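Local atomic coordinates of fiber (Human adenovirus 26, PDB entry 6FJN), a protein that probably attaches the virion to adhesion receptors on the host cell, through the trimeric knob domain of the fiber. Residues S22-T27 / V39-V44; N127-A132 / D172-T177; I142-E147 / Y154-T159. One frame throughout, in Å; residues are numbered along the deposited sequence.

Contact 1 (S22-T27 / V39-V44); sequences SKLTLT and VSLLAV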
loop_
_atom_site.group_PDB
_atom_site.type_symbol
_atom_site.label_atom_id
_atom_site.label_comp_id
_atom_site.label_asym_id
_atom_site.label_seq_id
_atom_site.Cartn_x
_atom_site.Cartn_y
_atom_site.Cartn_z
ATOM N N SER A 22 18.811 -15.949 -6.901
ATOM C CA SER A 22 18.033 -14.707 -6.873
ATOM C C SER A 22 18.196 -13.990 -5.549
ATOM O O SER A 22 18.607 -14.622 -4.542
ATOM C CB SER A 22 16.566 -15.027 -7.161
ATOM O OG SER A 22 16.020 -15.975 -6.264
ATOM N N LYS A 23 17.885 -12.690 -5.524
ATOM C CA LYS A 23 17.815 -11.900 -4.323
ATOM C C LYS A 23 16.358 -11.544 -4.107
ATOM O O LYS A 23 15.764 -10.782 -4.886
ATOM C CB LYS A 23 18.660 -10.572 -4.409
ATOM C CG LYS A 23 18.386 -9.556 -3.241
ATOM C CD LYS A 23 19.062 -9.886 -1.899
ATOM C CE LYS A 23 18.532 -9.070 -0.708
ATOM N NZ LYS A 23 19.489 -9.004 0.405
ATOM N N LEU A 24 15.811 -12.057 -3.014
ATOM C CA LEU A 24 14.542 -11.562 -2.472
ATOM C C LEU A 24 14.852 -10.434 -1.526
ATOM O O LEU A 24 15.581 -10.637 -0.543
ATOM C CB LEU A 24 13.843 -12.686 -1.708
ATOM C CG LEU A 24 12.451 -12.316 -1.168
ATOM C CD1 LEU A 24 11.419 -12.209 -2.268
ATOM C CD2 LEU A 24 11.975 -13.301 -0.095
ATOM N N THR A 25 14.348 -9.225 -1.804
ATOM C CA THR A 25 14.459 -8.126 -0.867
ATOM C C THR A 25 13.161 -8.058 -0.107
ATOM O O THR A 25 12.131 -7.788 -0.707
ATOM C CB THR A 25 14.775 -6.799 -1.548
ATOM O OG1 THR A 25 15.931 -6.947 -2.363
ATOM C CG2 THR A 25 15.028 -5.692 -0.533
ATOM N N LEU A 26 13.179 -8.352 1.188
ATOM C CA LEU A 26 11.957 -8.394 1.976
ATOM C C LEU A 26 12.217 -7.729 3.307
ATOM O O LEU A 26 13.158 -8.116 4.010
ATOM C CB LEU A 26 11.449 -9.834 2.178
ATOM C CG LEU A 26 10.191 -9.966 3.033
ATOM C CD1 LEU A 26 9.012 -9.296 2.409
ATOM C CD2 LEU A 26 9.935 -11.458 3.275
ATOM N N THR A 27 11.335 -6.799 3.683
ATOM C CA THR A 27 11.392 -6.130 4.963
ATOM C C THR A 27 10.020 -6.190 5.592
ATOM O O THR A 27 9.023 -5.819 4.941
ATOM C CB THR A 27 11.805 -4.659 4.750
ATOM O OG1 THR A 27 13.042 -4.597 4.039
ATOM C CG2 THR A 27 11.992 -3.900 6.050
ATOM N N VAL A 39 8.494 -5.746 -0.559
ATOM C CA VAL A 39 9.134 -6.894 -1.223
ATOM C C VAL A 39 9.505 -6.560 -2.655
ATOM O O VAL A 39 8.761 -5.847 -3.385
ATOM C CB VAL A 39 8.209 -8.136 -1.165
ATOM C CG1 VAL A 39 6.914 -7.955 -1.921
ATOM C CG2 VAL A 39 8.935 -9.424 -1.600
ATOM N N SER A 40 10.525 -7.256 -3.133
ATOM C CA SER A 40 10.875 -7.277 -4.526
ATOM C C SER A 40 11.783 -8.476 -4.741
ATOM O O SER A 40 12.282 -9.094 -3.764
ATOM C CB SER A 40 11.627 -5.996 -4.887
ATOM O OG SER A 40 12.870 -5.878 -4.185
ATOM N N LEU A 41 12.029 -8.819 -6.001
ATOM C CA LEU A 41 12.734 -10.044 -6.348
ATOM C C LEU A 41 13.535 -9.791 -7.633
ATOM O O LEU A 41 13.001 -9.198 -8.594
ATOM C CB LEU A 41 11.727 -11.182 -6.541
ATOM C CG LEU A 41 12.265 -12.548 -6.964
ATOM C CD1 LEU A 41 13.220 -13.154 -5.940
ATOM C CD2 LEU A 41 11.123 -13.490 -7.249
ATOM N N LEU A 42 14.773 -10.283 -7.629
ATOM C CA LEU A 42 15.736 -10.109 -8.734
ATOM C C LEU A 42 16.384 -11.438 -9.034
ATOM O O LEU A 42 16.943 -12.068 -8.093
ATOM C CB LEU A 42 16.812 -9.111 -8.258
ATOM C CG LEU A 42 18.068 -9.025 -9.073
ATOM C CD1 LEU A 42 17.783 -8.358 -10.368
ATOM C CD2 LEU A 42 19.170 -8.317 -8.308
ATOM N N ALA A 43 16.399 -11.880 -10.278
ATOM C CA ALA A 43 17.135 -13.090 -10.667
ATOM C C ALA A 43 18.568 -12.711 -10.996
ATOM O O ALA A 43 18.801 -11.879 -11.906
ATOM C CB ALA A 43 16.477 -13.765 -11.846
ATOM N N VAL A 44 19.539 -13.324 -10.342
ATOM C CA VAL A 44 20.942 -13.008 -10.493
ATOM C C VAL A 44 21.606 -13.988 -11.460
ATOM O O VAL A 44 22.494 -13.599 -12.216
ATOM C CB VAL A 44 21.625 -12.997 -9.119
ATOM C CG1 VAL A 44 23.099 -12.771 -9.203
ATOM C CG2 VAL A 44 20.986 -11.951 -8.217
HETATM O O HOH W 1 15.351 -7.994 -4.765
#
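Lys-23 O is gripped by several groups at once. Leu-42 N donates to Lys-23 O at 3.0 Å, tilted out of the carbonyl plane, and water 1 donates to the same Lys-23 O at 2.8 Å. The CA of Leu-41 adds a C-H...O contact. The same residue pair closes its ring the other way, with Lys-23 N reaching Leu-42 O at 2.8 Å and meeting it nearly along the C=O axis. Thr-25 and Ser-40 repeat the pattern two residues on, so the antiparallel ladder alternates hydrogen-bonded pairs with the non-hydrogen-bonded pairs Leu-24/Leu-41 and Leu-26/Val-39.

On the apolar face, Val-39 is the residue the leucines close on. Leu-24, extended at chi1 (-176°) with CG beside its carbonyl carbon, brings CD1 to 3.8 Å from Val-39 CG2. Leu-26 comes in obliquely from the next position, its CD1 3.8 Å from Val-39 CB. The opposite face is mostly polar, with Leu-42 among Lys-23, Thr-25 and Ser-40: besides holding Lys-23 O, water 1 sits 2.7 Å from Thr-25 OG1. That hydroxyl also bonds to Arg-121 of the second subunit, while the ammonium of Lys-23 pairs with Asp-9.

In the knob, this is the hairpin of strands 22-31 and 34-43. Strand 3-5 lies beyond the first and strand 176-181 beyond the second. The Leu-24, Leu-26 and Leu-41 side chains look into the interior, onto strand 58-65 of the other sheet, and Phe-158 of strand 154-161 meets Leu-26 and Val-39; the Thr-25, Ser-40 and Leu-42 face turns to the second subunit.

Contact 2 (N127-A132 / D172-T177); sequences NVYLGA and DVTSFT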
loop_
_atom_site.group_PDB
_atom_site.type_symbol
_atom_site.label_atom_id
_atom_site.label_comp_id
_atom_site.label_asym_id
_atom_site.label_seq_id
_atom_site.Cartn_x
_atom_site.Cartn_y
_atom_site.Cartn_z
ATOM N N ASN A 127 -0.353 -5.703 -9.217
ATOM C CA ASN A 127 0.677 -5.729 -10.229
ATOM C C ASN A 127 1.943 -5.046 -9.769
ATOM O O ASN A 127 1.873 -3.994 -9.097
ATOM C CB ASN A 127 0.217 -5.011 -11.499
ATOM C CG ASN A 127 -0.836 -5.824 -12.234
ATOM O OD1 ASN A 127 -0.487 -6.789 -12.831
ATOM N ND2 ASN A 127 -2.108 -5.634 -11.924
ATOM N N VAL A 128 3.071 -5.625 -10.150
ATOM C CA VAL A 128 4.381 -4.992 -10.120
ATOM C C VAL A 128 4.876 -4.979 -11.572
ATOM O O VAL A 128 4.170 -5.467 -12.465
ATOM C CB VAL A 128 5.350 -5.693 -9.161
ATOM C CG1 VAL A 128 4.876 -5.548 -7.737
ATOM C CG2 VAL A 128 5.549 -7.172 -9.527
ATOM N N TYR A 129 6.073 -4.447 -11.808
ATOM C CA TYR A 129 6.456 -4.160 -13.203
ATOM C C TYR A 129 7.875 -4.653 -13.457
ATOM O O TYR A 129 8.838 -4.291 -12.745
ATOM C CB TYR A 129 6.286 -2.652 -13.518
ATOM C CG TYR A 129 4.829 -2.344 -13.535
ATOM C CD1 TYR A 129 4.094 -2.097 -12.378
ATOM C CD2 TYR A 129 4.106 -2.403 -14.732
ATOM C CE1 TYR A 129 2.701 -1.986 -12.387
ATOM C CE2 TYR A 129 2.724 -2.231 -14.738
ATOM C CZ TYR A 129 2.045 -2.052 -13.557
ATOM O OH TYR A 129 0.649 -1.895 -13.516
ATOM N N LEU A 130 8.002 -5.500 -14.474
ATOM C CA LEU A 130 9.279 -6.101 -14.823
ATOM C C LEU A 130 10.213 -5.058 -15.409
ATOM O O LEU A 130 9.848 -4.327 -16.346
ATOM C CB LEU A 130 9.054 -7.259 -15.821
ATOM C CG LEU A 130 10.293 -8.201 -15.842
ATOM C CD1 LEU A 130 10.039 -9.476 -15.124
ATOM C CD2 LEU A 130 11.060 -8.285 -17.071
ATOM N N GLY A 131 11.431 -5.023 -14.893
ATOM C CA GLY A 131 12.394 -4.032 -15.339
ATOM C C GLY A 131 12.029 -2.617 -14.997
ATOM O O GLY A 131 12.595 -1.672 -15.525
ATOM N N ALA A 132 11.025 -2.429 -14.142
ATOM C CA ALA A 132 10.489 -1.106 -13.854
ATOM C C ALA A 132 10.053 -0.424 -15.140
ATOM O O ALA A 132 10.206 0.796 -15.269
ATOM C CB ALA A 132 11.452 -0.268 -13.030
ATOM N N ASP A 172 13.320 -9.000 -12.854
ATOM C CA ASP A 172 13.561 -8.016 -11.802
ATOM C C ASP A 172 12.275 -7.212 -11.742
ATOM O O ASP A 172 11.703 -6.898 -12.809
ATOM C CB ASP A 172 14.725 -7.102 -12.148
ATOM C CG ASP A 172 15.168 -6.240 -10.956
ATOM O OD1 ASP A 172 14.723 -6.469 -9.872
ATOM O OD2 ASP A 172 16.040 -5.358 -11.167
ATOM N N VAL A 173 11.757 -6.935 -10.567
ATOM C CA VAL A 173 10.478 -6.229 -10.441
ATOM C C VAL A 173 10.560 -5.063 -9.508
ATOM O O VAL A 173 11.418 -5.000 -8.598
ATOM C CB VAL A 173 9.336 -7.187 -10.019
ATOM C CG1 VAL A 173 8.980 -8.146 -11.118
ATOM C CG2 VAL A 173 9.652 -7.901 -8.702
ATOM N N THR A 174 9.675 -4.103 -9.718
ATOM C CA THR A 174 9.497 -2.988 -8.809
ATOM C C THR A 174 9.105 -3.463 -7.418
ATOM O O THR A 174 8.656 -4.591 -7.209
ATOM C CB THR A 174 8.444 -2.018 -9.382
ATOM O OG1 THR A 174 7.242 -2.730 -9.685
ATOM C CG2 THR A 174 8.957 -1.346 -10.624
ATOM N N SER A 175 9.295 -2.560 -6.445
ATOM C CA SER A 175 8.976 -2.850 -5.052
ATOM C C SER A 175 7.486 -2.777 -4.793
ATOM O O SER A 175 6.783 -1.920 -5.366
ATOM C CB SER A 175 9.700 -1.875 -4.140
ATOM O OG SER A 175 11.104 -2.088 -4.123
ATOM N N PHE A 176 7.017 -3.603 -3.866
ATOM C CA PHE A 176 5.602 -3.663 -3.526
ATOM C C PHE A 176 5.400 -3.580 -2.025
ATOM O O PHE A 176 6.014 -4.359 -1.257
ATOM C CB PHE A 176 5.007 -4.972 -4.049
ATOM C CG PHE A 176 3.502 -5.037 -3.891
ATOM C CD1 PHE A 176 2.682 -4.251 -4.656
ATOM C CD2 PHE A 176 2.917 -5.893 -2.953
ATOM C CE1 PHE A 176 1.336 -4.304 -4.521
ATOM C CE2 PHE A 176 1.549 -5.954 -2.788
ATOM C CZ PHE A 176 0.757 -5.135 -3.564
ATOM N N THR A 177 4.559 -2.653 -1.604
ATOM C CA THR A 177 4.217 -2.447 -0.207
ATOM C C THR A 177 2.907 -3.139 0.103
ATOM O O THR A 177 1.954 -3.123 -0.719
ATOM C CB THR A 177 4.133 -0.970 0.105
ATOM O OG1 THR A 177 5.493 -0.465 0.009
ATOM C CG2 THR A 177 3.624 -0.619 1.449
#
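Val-128 is the bump here, wedged by its two methyls against segment 172-177. Val-128 CG2 lies obliquely across Val-173, 3.8 Å from Val-173 CB, while Val-128 CG1 presses on Phe-176, crossing it at about a right angle with 3.7 Å to Phe-176 CB. Between these two, the CB of Val-128 rests 3.6 Å from Thr-174 OG1, so the valine sits in a hollow between Val-173 and the CB and ring base of Phe-176, with the Thr-174 hydroxyl between them.

Thr-174 is the bump going the other way. Its OG1 lies between the backbone N and the carbonyl carbon (chi1 54°), which brings it to Tyr-129 N; the amide donates to Thr-174 OG1 at 3.0 Å in a rather bent bond (142° at the hydrogen). The methyl rests against the end of the type II turn 129-132, with Thr-174 CG2 3.6 Å from Ala-132 CB. Tyr-129 O closes that turn by taking Ala-132 N on one face of its plane, and takes Thr-174 N on the other, at 3.1 Å. Past a single bridge between Leu-130 and Val-173, Gly-131 N makes the tightest of the bonds, 2.8 Å to Asp-172 O.

The chemistry is therefore mixed. Backbone amides and a threonine hydroxyl fix a loop to a turn, and apolar side chains fill in between. The carboxylate of Asp-172 makes a salt bridge with Lys-117 of the second subunit, so the same segment also meets the trimer interface.

Contact 3 (I142-E147 / Y154-T159); sequences IAFNQE and YSITFT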
loop_
_atom_site.group_PDB
_atom_site.type_symbol
_atom_site.label_atom_id
_atom_site.label_comp_id
_atom_site.label_asym_id
_atom_site.label_seq_id
_atom_site.Cartn_x
_atom_site.Cartn_y
_atom_site.Cartn_z
ATOM N N ILE A 142 0.399 -12.425 -2.891
ATOM C CA ILE A 142 0.948 -12.709 -1.565
ATOM C C ILE A 142 -0.093 -13.510 -0.824
ATOM O O ILE A 142 -1.244 -13.086 -0.752
ATOM C CB ILE A 142 1.321 -11.452 -0.804
ATOM C CG1 ILE A 142 2.175 -10.527 -1.681
ATOM C CG2 ILE A 142 2.039 -11.829 0.480
ATOM C CD1 ILE A 142 2.590 -9.231 -1.026
ATOM N N ALA A 143 0.291 -14.661 -0.258
ATOM C CA ALA A 143 -0.647 -15.512 0.456
ATOM C C ALA A 143 -0.160 -15.780 1.840
ATOM O O ALA A 143 1.029 -16.072 2.045
ATOM C CB ALA A 143 -0.884 -16.833 -0.282
ATOM N N PHE A 144 -1.082 -15.748 2.804
ATOM C CA PHE A 144 -0.762 -15.918 4.211
ATOM C C PHE A 144 -1.317 -17.217 4.749
ATOM O O PHE A 144 -2.529 -17.479 4.668
ATOM C CB PHE A 144 -1.354 -14.746 5.012
ATOM C CG PHE A 144 -0.807 -13.417 4.538
ATOM C CD1 PHE A 144 0.498 -13.043 4.814
ATOM C CD2 PHE A 144 -1.562 -12.559 3.781
ATOM C CE1 PHE A 144 1.041 -11.883 4.333
ATOM C CE2 PHE A 144 -1.018 -11.361 3.292
ATOM C CZ PHE A 144 0.290 -11.060 3.573
ATOM N N ASN A 145 -0.415 -18.022 5.336
ATOM C CA ASN A 145 -0.764 -19.259 6.045
ATOM C C ASN A 145 -1.453 -20.307 5.194
ATOM O O ASN A 145 -2.154 -21.156 5.702
ATOM C CB ASN A 145 -1.554 -18.988 7.330
ATOM C CG ASN A 145 -0.813 -18.143 8.322
ATOM O OD1 ASN A 145 -1.496 -17.454 9.171
ATOM N ND2 ASN A 145 0.472 -18.132 8.316
ATOM N N GLN A 146 -1.216 -20.265 3.880
ATOM C CA GLN A 146 -1.858 -21.226 2.985
ATOM C C GLN A 146 -1.009 -22.447 2.695
ATOM O O GLN A 146 -1.497 -23.388 2.076
ATOM C CB GLN A 146 -2.332 -20.551 1.692
ATOM C CG GLN A 146 -3.320 -19.410 1.967
ATOM C CD GLN A 146 -4.456 -19.869 2.847
ATOM O OE1 GLN A 146 -5.243 -20.752 2.449
ATOM N NE2 GLN A 146 -4.492 -19.423 4.068
ATOM N N GLU A 147 0.236 -22.503 3.166
ATOM C CA GLU A 147 1.068 -23.666 3.013
ATOM C C GLU A 147 0.873 -24.630 4.173
ATOM O O GLU A 147 0.672 -24.239 5.298
ATOM C CB GLU A 147 2.538 -23.282 2.952
ATOM C CG GLU A 147 2.843 -22.340 1.772
ATOM C CD GLU A 147 2.485 -22.953 0.440
ATOM O OE1 GLU A 147 3.009 -24.051 0.127
ATOM O OE2 GLU A 147 1.769 -22.331 -0.358
ATOM N N TYR A 154 3.171 -21.371 10.098
ATOM C CA TYR A 154 2.787 -20.119 9.410
ATOM C C TYR A 154 3.477 -20.124 8.062
ATOM O O TYR A 154 4.488 -20.814 7.854
ATOM C CB TYR A 154 3.232 -18.862 10.164
ATOM C CG TYR A 154 2.810 -18.793 11.596
ATOM C CD1 TYR A 154 1.575 -18.247 11.942
ATOM C CD2 TYR A 154 3.657 -19.229 12.621
ATOM C CE1 TYR A 154 1.192 -18.148 13.258
ATOM C CE2 TYR A 154 3.268 -19.150 13.941
ATOM C CZ TYR A 154 2.030 -18.620 14.263
ATOM O OH TYR A 154 1.596 -18.509 15.546
ATOM N N SER A 155 2.960 -19.309 7.135
ATOM C CA SER A 155 3.666 -19.162 5.866
ATOM C C SER A 155 3.345 -17.800 5.267
ATOM O O SER A 155 2.254 -17.224 5.471
ATOM C CB SER A 155 3.303 -20.250 4.871
ATOM O OG SER A 155 1.921 -20.294 4.555
ATOM N N ILE A 156 4.303 -17.312 4.472
ATOM C CA ILE A 156 4.073 -16.172 3.564
ATOM C C ILE A 156 4.652 -16.582 2.252
ATOM O O ILE A 156 5.834 -16.967 2.180
ATOM C CB ILE A 156 4.750 -14.860 4.051
ATOM C CG1 ILE A 156 4.329 -14.498 5.484
ATOM C CG2 ILE A 156 4.469 -13.737 3.067
ATOM C CD1 ILE A 156 5.095 -13.343 6.098
ATOM N N THR A 157 3.845 -16.548 1.185
ATOM C CA THR A 157 4.377 -16.862 -0.136
ATOM C C THR A 157 4.160 -15.687 -1.069
ATOM O O THR A 157 3.180 -14.920 -0.946
ATOM C CB THR A 157 3.780 -18.152 -0.717
ATOM O OG1 THR A 157 2.390 -17.965 -0.999
ATOM C CG2 THR A 157 3.967 -19.320 0.245
ATOM N N PHE A 158 5.079 -15.539 -2.009
ATOM C CA PHE A 158 5.045 -14.502 -3.039
ATOM C C PHE A 158 5.082 -15.195 -4.364
ATOM O O PHE A 158 6.103 -15.842 -4.683
ATOM C CB PHE A 158 6.264 -13.568 -2.907
ATOM C CG PHE A 158 6.439 -12.971 -1.550
ATOM C CD1 PHE A 158 5.815 -11.783 -1.189
ATOM C CD2 PHE A 158 7.245 -13.583 -0.602
ATOM C CE1 PHE A 158 5.942 -11.237 0.073
ATOM C CE2 PHE A 158 7.360 -13.060 0.658
ATOM C CZ PHE A 158 6.714 -11.891 0.999
ATOM N N THR A 159 4.006 -15.087 -5.146
ATOM C CA THR A 159 3.980 -15.667 -6.471
ATOM C C THR A 159 3.953 -14.544 -7.476
ATOM O O THR A 159 3.264 -13.516 -7.294
ATOM C CB THR A 159 2.733 -16.552 -6.633
ATOM O OG1 THR A 159 2.754 -17.598 -5.649
ATOM C CG2 THR A 159 2.655 -17.223 -7.998
HETATM O O HOH W 2 0.952 -18.845 2.454
HETATM O O HOH W 3 0.743 -19.903 -0.080
HETATM O O HOH W 4 1.027 -22.084 7.106
#
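Strands 137-144 and 154-161 form a beta hairpin in the four-stranded sheet of the knob, and this contact covers the part where the first strand gives way to the connecting loop. Ala-143 and Thr-157 are a hydrogen-bonded pair, each N to the other's O at 3.0 Å. Ile-142/Phe-158 and Phe-144/Ile-156 flank it as non-hydrogen-bonded pairs whose side chains share one face. There Ile-142 runs alongside Phe-158, with Ile-142 CG1 at 3.9 Å from the ring atom Phe-158 CD1. Ile-156 CG2 is the meeting point, touching both Ile-142 CG2 and, obliquely, the Phe-144 ring. At the loop end of the hairpin, the side chain of Tyr-154 lies about 3 Å from that of Gln-183, where L-glutamate has been seen covalently bound, though not in this model.

The other face, beyond Ala-143, and the loop are mainly polar. Asn-145 takes a left-handed backbone conformation and still gives a nearly straight bond (171° at the hydrogen) from Asn-145 N to Ser-155 O at 2.8 Å. The chain then folds back over Ser-155. Ser-155 OG, standing between backbone N and carbonyl carbon (chi1 59°), accepts from Glu-147 N at 3.1 Å. Water 2 joins the same hydroxyl to Gln-146 N, and water 4 links it to Glu-147 O. Gln-146 turns its side chain back on its own segment, Gln-146 NE2 donating to Phe-144 O at 2.8 Å in the amide plane. With CG beside its backbone N (chi1 -60°), Glu-147 lays CG on Thr-157 CG2 at 3.6 Å; the bend at chi2 directs the carboxylate, and water 3 connects OE2 to Thr-157 OG1.

Glu-147 OE2 also forms a salt bridge with Lys-60 of the adjoining strand 58-65, which should favour its charged form. Ser-155 OG, this carboxylate and three waters probably help hold the turn's shape.

In the fold
All three contacts are largely buried, but they serve different parts of the beta sandwich. Contacts 1 and 3 are hairpin ladders, one in each sheet, and their apolar faces meet in the core, where Phe-158 packs on Leu-26 and Val-39. Contact 2 joins the two sheets near an end: its 172-177 segment continues into the strand beside 34-43, with backbone bonds to Leu-41 and Val-39, while its 127-132 segment leaves the sheet of contact 3. Phe-176 packs on Ile-142 as well. Contacts 1 and 2 turn polar side chains to the second subunit. In contact 3, which no other chain touches, the polar side is instead filled by ordered waters and a loop.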